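Local coordinates for protein triphenylmethane reductase (Citrobacter sp., PDB 2JL1) that probably reduces triphenylmethane dyes with a bound NADP(H) cofactor held in a Rossmann-type fold, at residues K62-V67 with A88-A93; I102-Y107 with L122-A127; T144-N149 with E242-I247; I212-E215 with K220-H223. All blocks are in the same frame, centred on the assembly; numbering follows the deposited sequence.

Overall arrangement
Following the chain from its N terminus, contact 1 comes first: 62-67, at the end of helix 57-63, is met again by helix 80-96 after strand 69-72 has entered the seven-stranded parallel sheet. Contact 2 follows in series, closing the short loop between strand 101-107 and helix 117-130; V91 CG1 of the first lies 3.5 Å from A127 O of the second, and both touch the second subunit. Contact 3 closes a much longer loop, bringing helix 242-256 back to 144-149 on the other side of the chain's centre. Contact 4, a tight helix-to-strand return at 212-223, is nested inside that loop, its centre about 19 Å from the centre of contact 3.

Contact 1: K62-V67 with A88-A93; sequences KAFAGV and ANVVKA
The chain around the C-terminal part of helix 57-63 comes up to the C-terminal half of helix 80-96, and the backbones are nearest at F64 and A93, whose CA atoms are 7.2 Å apart. From F64 to V67 the chain reverses in a type II turn, closed by V67 N donating to F64 O; G66 takes the positive phi of 77° there, which comes easily to a residue without a side chain. F64 supplies all of this side of the contact. With CG anti to its carbonyl carbon (chi1 -62°), its ring reaches toward the helix and meets it edge on. CE2 lies 3.5 Å from V90 O, close to the ring plane, while CD2 comes to 3.6 Å from A93 C and rests against the methyl of A93, with CB 3.8 Å away. At the far end of the ring, CZ touches CG1 of V90 at 4.0 Å, the two side chains crossing at about a right angle. Alanine suits position 93 because its small methyl lets the ring approach the helix backbone, and a branched valine at 90 offers one methyl to the ring while also packing on Y54, an NADP-binding residue. I32 and L70 of the sheet also pack against F64. All three touching residues are buried and no hydrogen bond links the segments: this is a largely apolar joint, held by dispersion and exclusion of water, in which the ring's C-H edge is probably slightly favourable to the carbonyl oxygen of V90.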
loop_
_atom_site.group_PDB
_atom_site.type_symbol
_atom_site.label_atom_id
_atom_site.label_comp_id
_atom_site.label_asym_id
_atom_site.label_seq_id
_atom_site.Cartn_x
_atom_site.Cartn_y
_atom_site.Cartn_z
ATOM N N LYS A 62 13.902 -0.748 19.085
ATOM C CA LYS A 62 14.058 -1.051 20.506
ATOM C C LYS A 62 12.726 -1.415 21.184
ATOM O O LYS A 62 12.675 -2.363 21.972
ATOM C CB LYS A 62 14.732 0.125 21.218
ATOM C CG LYS A 62 16.063 0.538 20.577
ATOM C CD LYS A 62 16.554 1.891 21.080
ATOM C CE LYS A 62 17.529 2.505 20.078
ATOM N NZ LYS A 62 18.440 3.527 20.702
ATOM N N ALA A 63 11.655 -0.681 20.872
ATOM C CA ALA A 63 10.349 -0.948 21.475
ATOM C C ALA A 63 9.786 -2.327 21.119
ATOM O O ALA A 63 9.153 -2.993 21.954
ATOM C CB ALA A 63 9.351 0.159 21.130
ATOM N N PHE A 64 10.027 -2.761 19.882
ATOM C CA PHE A 64 9.496 -4.032 19.410
ATOM C C PHE A 64 10.409 -5.211 19.741
ATOM O O PHE A 64 10.047 -6.354 19.460
ATOM C CB PHE A 64 9.252 -4.009 17.888
ATOM C CG PHE A 64 8.235 -2.999 17.427
ATOM C CD1 PHE A 64 7.319 -2.435 18.310
ATOM C CD2 PHE A 64 8.166 -2.649 16.083
ATOM C CE1 PHE A 64 6.375 -1.501 17.861
ATOM C CE2 PHE A 64 7.221 -1.735 15.620
ATOM C CZ PHE A 64 6.321 -1.159 16.504
ATOM N N ALA A 65 11.592 -4.932 20.296
ATOM C CA ALA A 65 12.563 -5.974 20.639
ATOM C C ALA A 65 11.887 -7.021 21.498
ATOM O O ALA A 65 11.365 -6.715 22.553
ATOM C CB ALA A 65 13.749 -5.382 21.381
ATOM N N GLY A 66 11.861 -8.251 21.020
ATOM C CA GLY A 66 11.347 -9.348 21.813
ATOM C C GLY A 66 9.845 -9.467 21.949
ATOM O O GLY A 66 9.380 -10.348 22.664
ATOM N N VAL A 67 9.061 -8.612 21.282
ATOM C CA VAL A 67 7.597 -8.762 21.387
ATOM C C VAL A 67 7.051 -9.855 20.468
ATOM O O VAL A 67 7.428 -9.965 19.292
ATOM C CB VAL A 67 6.773 -7.407 21.353
ATOM C CG1 VAL A 67 7.582 -6.239 21.881
ATOM C CG2 VAL A 67 6.236 -7.098 19.999
ATOM N N ALA A 88 4.995 2.748 7.250
ATOM C CA ALA A 88 6.036 1.918 6.636
ATOM C C ALA A 88 7.210 1.681 7.595
ATOM O O ALA A 88 7.743 0.576 7.645
ATOM C CB ALA A 88 6.528 2.501 5.319
ATOM N N ASN A 89 7.596 2.718 8.347
ATOM C CA ASN A 89 8.618 2.591 9.397
ATOM C C ASN A 89 8.209 1.586 10.464
ATOM O O ASN A 89 9.045 0.804 10.927
ATOM C CB ASN A 89 8.883 3.925 10.108
ATOM C CG ASN A 89 9.577 4.950 9.243
ATOM O OD1 ASN A 89 10.261 4.634 8.260
ATOM N ND2 ASN A 89 9.419 6.227 9.637
ATOM N N VAL A 90 6.935 1.620 10.878
ATOM C CA VAL A 90 6.439 0.677 11.893
ATOM C C VAL A 90 6.582 -0.774 11.422
ATOM O O VAL A 90 7.133 -1.624 12.133
ATOM C CB VAL A 90 4.967 0.971 12.292
ATOM C CG1 VAL A 90 4.412 -0.137 13.171
ATOM C CG2 VAL A 90 4.888 2.308 13.036
ATOM N N VAL A 91 6.086 -1.046 10.224
ATOM C CA VAL A 91 6.100 -2.388 9.637
ATOM C C VAL A 91 7.538 -2.887 9.498
ATOM O O VAL A 91 7.821 -4.049 9.829
ATOM C CB VAL A 91 5.367 -2.397 8.270
ATOM C CG1 VAL A 91 5.449 -3.761 7.601
ATOM C CG2 VAL A 91 3.919 -1.992 8.455
ATOM N N LYS A 92 8.451 -2.025 9.040
ATOM C CA LYS A 92 9.857 -2.467 8.891
ATOM C C LYS A 92 10.483 -2.774 10.245
ATOM O O LYS A 92 11.187 -3.773 10.387
ATOM C CB LYS A 92 10.721 -1.447 8.163
ATOM C CG LYS A 92 12.061 -2.044 7.703
ATOM C CD LYS A 92 12.988 -0.996 7.194
ATOM C CE LYS A 92 14.326 -1.622 6.805
ATOM N NZ LYS A 92 15.137 -1.812 8.032
ATOM N N ALA A 93 10.226 -1.913 11.233
ATOM C CA ALA A 93 10.700 -2.140 12.608
ATOM C C ALA A 93 10.174 -3.468 13.171
ATOM O O ALA A 93 10.945 -4.272 13.737
ATOM C CB ALA A 93 10.326 -0.985 13.506
#

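Contact 2: I102-Y107 with L122-A127; sequences IAYTGY and LATEYA
Strand 101-107 packs against helix 117-130, and between 102-107 and 122-127 no backbone hydrogen bond is made: side chains and two waters form the contact. Y104 and T124 form the apolar half. The methyl CG2 of T124 sits over one face of the tyrosine ring, 3.6 Å from its centroid and 19° off the ring normal, a CH-pi contact in which CG2 of T124 lies 3.5 Å from CZ of Y104, offset toward that rim. Threonine does two jobs here: with CG2 anti to its backbone N, the methyl is presented to the ring, while OG1 is bonded to V120 O and to H87. The tyrosine hydroxyl is likewise engaged, with H121 ND1. This joins the strand and helix of the beta-alpha-beta unit 101-107, 117-130, 135-140 in the Rossmann-type fold, and Y104 also packs on the NADP-binding S74. E125 stretches its chain back toward the strand, its CG lying 4.3 Å from CD2 of Y104, oblique to the ring. E125 OE2 accepts from both waters: water 1, at 3.1 Å from OE2, also donates to Y104 O, and water 2, at 2.7 Å from OE2, accepts from Y107 N. The carboxylate would be costly to bury without such partners, and OE2 is further held by a salt bridge to R139. G106 suits its place because a side chain there would be directed at the carboxylate.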
loop_
_atom_site.group_PDB
_atom_site.type_symbol
_atom_site.label_atom_id
_atom_site.label_comp_id
_atom_site.label_asym_id
_atom_site.label_seq_id
_atom_site.Cartn_x
_atom_site.Cartn_y
_atom_site.Cartn_z
ATOM N N ILE A 102 1.261 -9.841 13.911
ATOM C CA ILE A 102 0.882 -8.441 13.856
ATOM C C ILE A 102 -0.625 -8.249 13.588
ATOM O O ILE A 102 -1.150 -8.754 12.596
ATOM C CB ILE A 102 1.746 -7.668 12.833
ATOM C CG1 ILE A 102 1.405 -6.182 12.830
ATOM C CG2 ILE A 102 1.587 -8.246 11.428
ATOM C CD1 ILE A 102 2.630 -5.307 12.563
ATOM N N ALA A 103 -1.301 -7.518 14.475
ATOM C CA ALA A 103 -2.680 -7.046 14.237
ATOM C C ALA A 103 -2.625 -5.558 13.916
ATOM O O ALA A 103 -1.898 -4.821 14.592
ATOM C CB ALA A 103 -3.564 -7.269 15.469
ATOM N N TYR A 104 -3.420 -5.124 12.933
ATOM C CA TYR A 104 -3.426 -3.746 12.465
ATOM C C TYR A 104 -4.875 -3.192 12.400
ATOM O O TYR A 104 -5.764 -3.826 11.831
ATOM C CB TYR A 104 -2.746 -3.643 11.082
ATOM C CG TYR A 104 -2.890 -2.255 10.466
ATOM C CD1 TYR A 104 -2.308 -1.130 11.075
ATOM C CD2 TYR A 104 -3.661 -2.061 9.328
ATOM C CE1 TYR A 104 -2.469 0.149 10.540
ATOM C CE2 TYR A 104 -3.834 -0.775 8.783
ATOM C CZ TYR A 104 -3.245 0.308 9.400
ATOM O OH TYR A 104 -3.427 1.551 8.875
ATOM N N THR A 105 -5.098 -2.020 12.996
ATOM C CA THR A 105 -6.398 -1.354 12.963
ATOM C C THR A 105 -6.553 -0.598 11.644
ATOM O O THR A 105 -6.068 0.554 11.494
ATOM C CB THR A 105 -6.585 -0.355 14.139
ATOM O OG1 THR A 105 -5.559 0.630 14.092
ATOM C CG2 THR A 105 -6.544 -1.097 15.487
ATOM N N GLY A 106 -7.246 -1.242 10.714
ATOM C CA GLY A 106 -7.483 -0.708 9.366
ATOM C C GLY A 106 -8.861 -0.082 9.310
ATOM O O GLY A 106 -9.339 0.469 10.297
ATOM N N TYR A 107 -9.483 -0.138 8.146
ATOM C CA TYR A 107 -10.748 0.556 7.926
ATOM C C TYR A 107 -11.619 -0.398 7.115
ATOM O O TYR A 107 -11.164 -0.950 6.109
ATOM C CB TYR A 107 -10.483 1.886 7.219
ATOM C CG TYR A 107 -11.703 2.719 6.911
ATOM C CD1 TYR A 107 -12.567 3.134 7.937
ATOM C CD2 TYR A 107 -11.984 3.113 5.602
ATOM C CE1 TYR A 107 -13.711 3.913 7.668
ATOM C CE2 TYR A 107 -13.129 3.902 5.313
ATOM C CZ TYR A 107 -13.982 4.298 6.362
ATOM O OH TYR A 107 -15.115 5.064 6.108
ATOM N N LEU A 122 -5.051 0.633 3.184
ATOM C CA LEU A 122 -4.757 -0.427 2.182
ATOM C C LEU A 122 -3.242 -0.519 1.890
ATOM O O LEU A 122 -2.688 -1.628 1.788
ATOM C CB LEU A 122 -5.554 -0.191 0.907
ATOM C CG LEU A 122 -7.059 -0.531 0.999
ATOM C CD1 LEU A 122 -7.881 0.285 -0.033
ATOM C CD2 LEU A 122 -7.284 -2.031 0.816
ATOM N N ALA A 123 -2.573 0.633 1.798
ATOM C CA ALA A 123 -1.113 0.668 1.611
ATOM C C ALA A 123 -0.423 -0.035 2.781
ATOM O O ALA A 123 0.541 -0.802 2.590
ATOM C CB ALA A 123 -0.607 2.129 1.461
ATOM N N THR A 124 -0.930 0.207 3.996
ATOM C CA THR A 124 -0.352 -0.361 5.220
ATOM C C THR A 124 -0.582 -1.870 5.301
ATOM O O THR A 124 0.335 -2.634 5.651
ATOM C CB THR A 124 -0.897 0.370 6.477
ATOM O OG1 THR A 124 -0.587 1.765 6.342
ATOM C CG2 THR A 124 -0.245 -0.198 7.759
ATOM N N GLU A 125 -1.788 -2.307 4.944
ATOM C CA GLU A 125 -2.070 -3.746 4.834
ATOM C C GLU A 125 -1.098 -4.452 3.863
ATOM O O GLU A 125 -0.531 -5.494 4.200
ATOM C CB GLU A 125 -3.514 -4.010 4.403
ATOM C CG GLU A 125 -4.540 -3.879 5.549
ATOM C CD GLU A 125 -5.964 -4.267 5.143
ATOM O OE1 GLU A 125 -6.159 -4.929 4.079
ATOM O OE2 GLU A 125 -6.895 -3.907 5.916
ATOM N N TYR A 126 -0.920 -3.896 2.664
ATOM C CA TYR A 126 0.057 -4.439 1.717
ATOM C C TYR A 126 1.480 -4.426 2.233
ATOM O O TYR A 126 2.231 -5.377 1.979
ATOM C CB TYR A 126 -0.039 -3.758 0.348
ATOM C CG TYR A 126 -1.178 -4.269 -0.458
ATOM C CD1 TYR A 126 -1.174 -5.594 -0.938
ATOM C CD2 TYR A 126 -2.273 -3.469 -0.741
ATOM C CE1 TYR A 126 -2.236 -6.088 -1.682
ATOM C CE2 TYR A 126 -3.335 -3.956 -1.501
ATOM C CZ TYR A 126 -3.304 -5.269 -1.957
ATOM O OH TYR A 126 -4.341 -5.763 -2.700
ATOM N N ALA A 127 1.863 -3.375 2.964
ATOM C CA ALA A 127 3.162 -3.346 3.634
ATOM C C ALA A 127 3.338 -4.514 4.616
ATOM O O ALA A 127 4.360 -5.193 4.615
ATOM C CB ALA A 127 3.396 -1.999 4.349
HETATM O O HOH W 1 -6.832 -3.778 9.002
HETATM O O HOH W 2 -8.206 -1.524 5.925
#

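Contact 3: T144-N149 with E242-I247; sequences TDFFVN and EPFTEI. Unlike the reference sequence in segment 242-247: T245 (reference Ala).
F146 brings the CE1 corner of its ring against the ring of F244, where CZ lies 3.5 Å away. The two side chains approach from opposite directions across backbones that stay far apart: even the nearest CA atoms, those of F146 and I247, are separated by 11.7 Å. F244 does not start out aimed at its partner, but with CG anti to its backbone N (chi1 -168°) the end of its ring comes nearer than its base. The planes lie at 65° and the centroids 6.0 Å apart, an oblique aromatic pair. The length of the two phenylalanines lets them span this gap, and they do so at the surface, with F244 largely open to solvent. Behind F146 the backbone is pinned by polar bonds. T144 O accepts from both F147 N and V148 N, and the side chain of N149 turns back so that its ND2 gives a nearly straight hydrogen bond (169°) to D145 O at 2.9 Å, the acceptor lying near the amide plane. Asparagine fits there because its short amide can reach a carbonyl of the helical turn. F147 packs its ring face on CD2 of F146. The short, weakly bonded helical turn 144-147, near the bound NADP and just after the NADP-binding Y143, is thus set against helix 242-256, where F146 also touches T248 and I251 and F147 packs on Y252 and I255, while T144 and V148 lean on helix 277-285.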
loop_
_atom_site.group_PDB
_atom_site.type_symbol
_atom_site.label_atom_id
_atom_site.label_comp_id
_atom_site.label_asym_id
_atom_site.label_seq_id
_atom_site.Cartn_x
_atom_site.Cartn_y
_atom_site.Cartn_z
ATOM N N THR A 144 -18.705 5.240 16.657
ATOM C CA THR A 144 -19.984 5.820 17.093
ATOM C C THR A 144 -19.717 7.055 17.966
ATOM O O THR A 144 -20.466 8.031 17.908
ATOM C CB THR A 144 -20.779 4.789 17.877
ATOM O OG1 THR A 144 -20.976 3.647 17.049
ATOM C CG2 THR A 144 -22.147 5.333 18.339
ATOM N N ASP A 145 -18.614 7.012 18.730
ATOM C CA ASP A 145 -18.216 8.097 19.664
ATOM C C ASP A 145 -17.967 9.411 18.949
ATOM O O ASP A 145 -18.066 10.457 19.565
ATOM C CB ASP A 145 -16.923 7.746 20.454
ATOM C CG ASP A 145 -16.846 6.288 20.872
ATOM O OD1 ASP A 145 -16.920 5.396 20.007
ATOM O OD2 ASP A 145 -16.654 6.018 22.084
ATOM N N PHE A 146 -17.652 9.357 17.651
ATOM C CA PHE A 146 -17.439 10.564 16.852
ATOM C C PHE A 146 -18.745 11.345 16.778
ATOM O O PHE A 146 -18.736 12.563 16.875
ATOM C CB PHE A 146 -16.912 10.237 15.442
ATOM C CG PHE A 146 -16.606 11.456 14.608
ATOM C CD1 PHE A 146 -15.468 12.228 14.875
ATOM C CD2 PHE A 146 -17.458 11.847 13.577
ATOM C CE1 PHE A 146 -15.179 13.362 14.122
ATOM C CE2 PHE A 146 -17.188 12.996 12.824
ATOM C CZ PHE A 146 -16.034 13.747 13.099
ATOM N N PHE A 147 -19.865 10.623 16.682
ATOM C CA PHE A 147 -21.192 11.212 16.495
ATOM C C PHE A 147 -22.007 11.324 17.812
ATOM O O PHE A 147 -22.878 12.183 17.964
ATOM C CB PHE A 147 -21.975 10.355 15.491
ATOM C CG PHE A 147 -21.216 10.058 14.223
ATOM C CD1 PHE A 147 -21.030 11.044 13.268
ATOM C CD2 PHE A 147 -20.660 8.799 14.005
ATOM C CE1 PHE A 147 -20.328 10.774 12.074
ATOM C CE2 PHE A 147 -19.953 8.521 12.824
ATOM C CZ PHE A 147 -19.772 9.510 11.875
ATOM N N VAL A 148 -21.718 10.440 18.756
ATOM C CA VAL A 148 -22.525 10.316 19.954
ATOM C C VAL A 148 -21.601 10.478 21.154
ATOM O O VAL A 148 -20.882 9.567 21.533
ATOM C CB VAL A 148 -23.256 8.956 20.010
ATOM C CG1 VAL A 148 -24.121 8.860 21.265
ATOM C CG2 VAL A 148 -24.119 8.740 18.750
ATOM N N ASN A 149 -21.636 11.667 21.739
ATOM C CA ASN A 149 -20.716 12.045 22.803
ATOM C C ASN A 149 -21.396 13.162 23.568
ATOM O O ASN A 149 -22.542 13.519 23.233
ATOM C CB ASN A 149 -19.349 12.487 22.230
ATOM C CG ASN A 149 -19.479 13.523 21.119
ATOM O OD1 ASN A 149 -20.027 14.608 21.322
ATOM N ND2 ASN A 149 -18.991 13.182 19.933
ATOM N N GLU A 242 -11.854 25.705 11.455
ATOM C CA GLU A 242 -12.083 25.440 10.026
ATOM C C GLU A 242 -11.567 24.117 9.443
ATOM O O GLU A 242 -12.254 23.532 8.596
ATOM C CB GLU A 242 -11.656 26.630 9.152
ATOM C CG GLU A 242 -12.754 27.701 9.007
ATOM C CD GLU A 242 -12.229 29.138 8.857
ATOM O OE1 GLU A 242 -11.028 29.390 9.141
ATOM O OE2 GLU A 242 -13.035 30.021 8.468
ATOM N N PRO A 243 -10.365 23.659 9.856
ATOM C CA PRO A 243 -9.909 22.328 9.444
ATOM C C PRO A 243 -10.792 21.179 9.940
ATOM O O PRO A 243 -11.131 20.305 9.149
ATOM C CB PRO A 243 -8.510 22.221 10.070
ATOM C CG PRO A 243 -8.094 23.621 10.305
ATOM C CD PRO A 243 -9.340 24.351 10.662
ATOM N N PHE A 244 -11.145 21.161 11.224
ATOM C CA PHE A 244 -11.969 20.069 11.763
ATOM C C PHE A 244 -13.414 20.147 11.244
ATOM O O PHE A 244 -14.059 19.130 11.022
ATOM C CB PHE A 244 -11.933 20.026 13.300
ATOM C CG PHE A 244 -12.520 18.761 13.890
ATOM C CD1 PHE A 244 -11.843 17.537 13.786
ATOM C CD2 PHE A 244 -13.753 18.787 14.549
ATOM C CE1 PHE A 244 -12.386 16.364 14.323
ATOM C CE2 PHE A 244 -14.300 17.623 15.092
ATOM C CZ PHE A 244 -13.609 16.403 14.975
ATOM N N THR A 245 -13.900 21.360 11.024
ATOM C CA THR A 245 -15.247 21.551 10.505
ATOM C C THR A 245 -15.380 21.004 9.073
ATOM O O THR A 245 -16.414 20.444 8.686
ATOM C CB THR A 245 -15.661 23.020 10.602
ATOM O OG1 THR A 245 -17.083 23.108 10.573
ATOM C CG2 THR A 245 -15.103 23.827 9.462
ATOM N N GLU A 246 -14.298 21.165 8.314
ATOM C CA GLU A 246 -14.160 20.631 6.974
ATOM C C GLU A 246 -14.114 19.110 6.998
ATOM O O GLU A 246 -14.756 18.475 6.165
ATOM C CB GLU A 246 -12.895 21.200 6.314
ATOM C CG GLU A 246 -12.308 20.364 5.197
ATOM C CD GLU A 246 -13.173 20.325 3.961
ATOM O OE1 GLU A 246 -13.746 21.384 3.606
ATOM O OE2 GLU A 246 -13.261 19.232 3.336
ATOM N N ILE A 247 -13.361 18.535 7.942
ATOM C CA ILE A 247 -13.255 17.079 8.079
ATOM C C ILE A 247 -14.623 16.460 8.428
ATOM O O ILE A 247 -15.029 15.439 7.872
ATOM C CB ILE A 247 -12.245 16.666 9.199
ATOM C CG1 ILE A 247 -10.870 17.331 9.016
ATOM C CG2 ILE A 247 -12.135 15.124 9.293
ATOM C CD1 ILE A 247 -10.041 16.844 7.825
#

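Contact 4: I212-E215 with K220-H223; sequences ILSE and KVVH
S214, V221 and L213 carry most of this contact, between helix 206-217 and the start of strand 222-225. S214 is the polar centre: its OG accepts a hydrogen bond from V221 N, 2.8 Å long with an N-H...O angle of 160°. The serine hydroxyl can do this while still bonding to its own helix, since OG is anti to the carbonyl carbon (chi1 -64°) and so stays near the backbone of the preceding turn, where A210 O is its main partner, K219 O being at best a weak alternative. One small hydroxyl therefore ties the helix to the returning chain, and a serine suits the spot because the backbones come close, the CA atoms of S214 and K220 being only 4.9 Å apart. V221 turns its side chain toward the helix. Its CB lies 3.7 Å from S214 OG, and CG1 reaches CD2 of L213 at 4.2 Å, where the two branched side chains meet at a slant. Both residues also touch I161 of strand 160-163, so leucine and valine, apolar and buried, form an apolar contact beside the polar bond. K220 starts away from the helix but bends (chi2 56°) so that its CD lies 4.2 Å from S214 OG, the residue remaining exposed, as its charge would suggest. Far from the annotated sites, the segments form a helix-turn-strand connection, in which the chain leaving helix 206-217 turns within a few residues into strand 222-225, the partner of strand 160-163 in the small parallel two-stranded sheet.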
loop_
_atom_site.group_PDB
_atom_site.type_symbol
_atom_site.label_atom_id
_atom_site.label_comp_id
_atom_site.label_asym_id
_atom_site.label_seq_id
_atom_site.Cartn_x
_atom_site.Cartn_y
_atom_site.Cartn_z
ATOM N N ILE A 212 -33.924 8.943 19.009
ATOM C CA ILE A 212 -33.356 8.383 20.230
ATOM C C ILE A 212 -32.957 9.467 21.236
ATOM O O ILE A 212 -33.258 9.335 22.422
ATOM C CB ILE A 212 -32.148 7.442 19.926
ATOM C CG1 ILE A 212 -32.629 6.138 19.264
ATOM C CG2 ILE A 212 -31.383 7.121 21.178
ATOM C CD1 ILE A 212 -31.502 5.377 18.555
ATOM N N LEU A 213 -32.280 10.527 20.784
ATOM C CA LEU A 213 -31.940 11.660 21.673
ATOM C C LEU A 213 -33.196 12.314 22.280
ATOM O O LEU A 213 -33.205 12.698 23.469
ATOM C CB LEU A 213 -31.132 12.704 20.906
ATOM C CG LEU A 213 -30.303 13.810 21.573
ATOM C CD1 LEU A 213 -29.513 13.314 22.780
ATOM C CD2 LEU A 213 -29.378 14.426 20.508
ATOM N N SER A 214 -34.228 12.487 21.456
ATOM C CA SER A 214 -35.544 12.938 21.918
ATOM C C SER A 214 -36.130 12.044 23.023
ATOM O O SER A 214 -36.578 12.543 24.062
ATOM C CB SER A 214 -36.514 12.984 20.733
ATOM O OG SER A 214 -36.093 13.948 19.786
ATOM N N GLU A 215 -36.102 10.724 22.804
ATOM C CA GLU A 215 -36.608 9.743 23.773
ATOM C C GLU A 215 -35.867 9.789 25.099
ATOM O O GLU A 215 -36.500 9.866 26.135
ATOM C CB GLU A 215 -36.566 8.312 23.213
ATOM C CG GLU A 215 -37.699 8.004 22.253
ATOM C CD GLU A 215 -37.380 6.884 21.270
ATOM O OE1 GLU A 215 -36.388 6.140 21.475
ATOM O OE2 GLU A 215 -38.136 6.739 20.280
ATOM N N LYS A 220 -37.710 17.388 22.321
ATOM C CA LYS A 220 -37.849 17.147 20.896
ATOM C C LYS A 220 -36.612 17.653 20.184
ATOM O O LYS A 220 -36.294 18.842 20.258
ATOM C CB LYS A 220 -39.089 17.868 20.353
ATOM C CG LYS A 220 -39.371 17.650 18.868
ATOM C CD LYS A 220 -39.483 16.153 18.526
ATOM C CE LYS A 220 -39.602 15.922 17.026
ATOM N NZ LYS A 220 -39.345 14.498 16.635
ATOM N N VAL A 221 -35.903 16.740 19.527
ATOM C CA VAL A 221 -34.720 17.087 18.725
ATOM C C VAL A 221 -35.004 16.549 17.310
ATOM O O VAL A 221 -35.370 15.391 17.166
ATOM C CB VAL A 221 -33.419 16.436 19.311
ATOM C CG1 VAL A 221 -32.188 16.718 18.416
ATOM C CG2 VAL A 221 -33.164 16.885 20.733
ATOM N N VAL A 222 -34.863 17.390 16.285
ATOM C CA VAL A 222 -34.993 16.938 14.895
ATOM C C VAL A 222 -33.613 16.808 14.238
ATOM O O VAL A 222 -32.641 17.426 14.677
ATOM C CB VAL A 222 -35.911 17.871 14.027
ATOM C CG1 VAL A 222 -37.307 18.004 14.641
ATOM C CG2 VAL A 222 -35.298 19.233 13.840
ATOM N N HIS A 223 -33.508 15.972 13.213
ATOM C CA HIS A 223 -32.348 16.021 12.350
ATOM C C HIS A 223 -32.647 17.061 11.277
ATOM O O HIS A 223 -33.630 16.940 10.562
ATOM C CB HIS A 223 -32.089 14.664 11.728
ATOM C CG HIS A 223 -30.990 14.658 10.705
ATOM N ND1 HIS A 223 -31.049 13.885 9.565
ATOM C CD2 HIS A 223 -29.823 15.335 10.639
ATOM C CE1 HIS A 223 -29.960 14.080 8.844
ATOM N NE2 HIS A 223 -29.197 14.951 9.477
#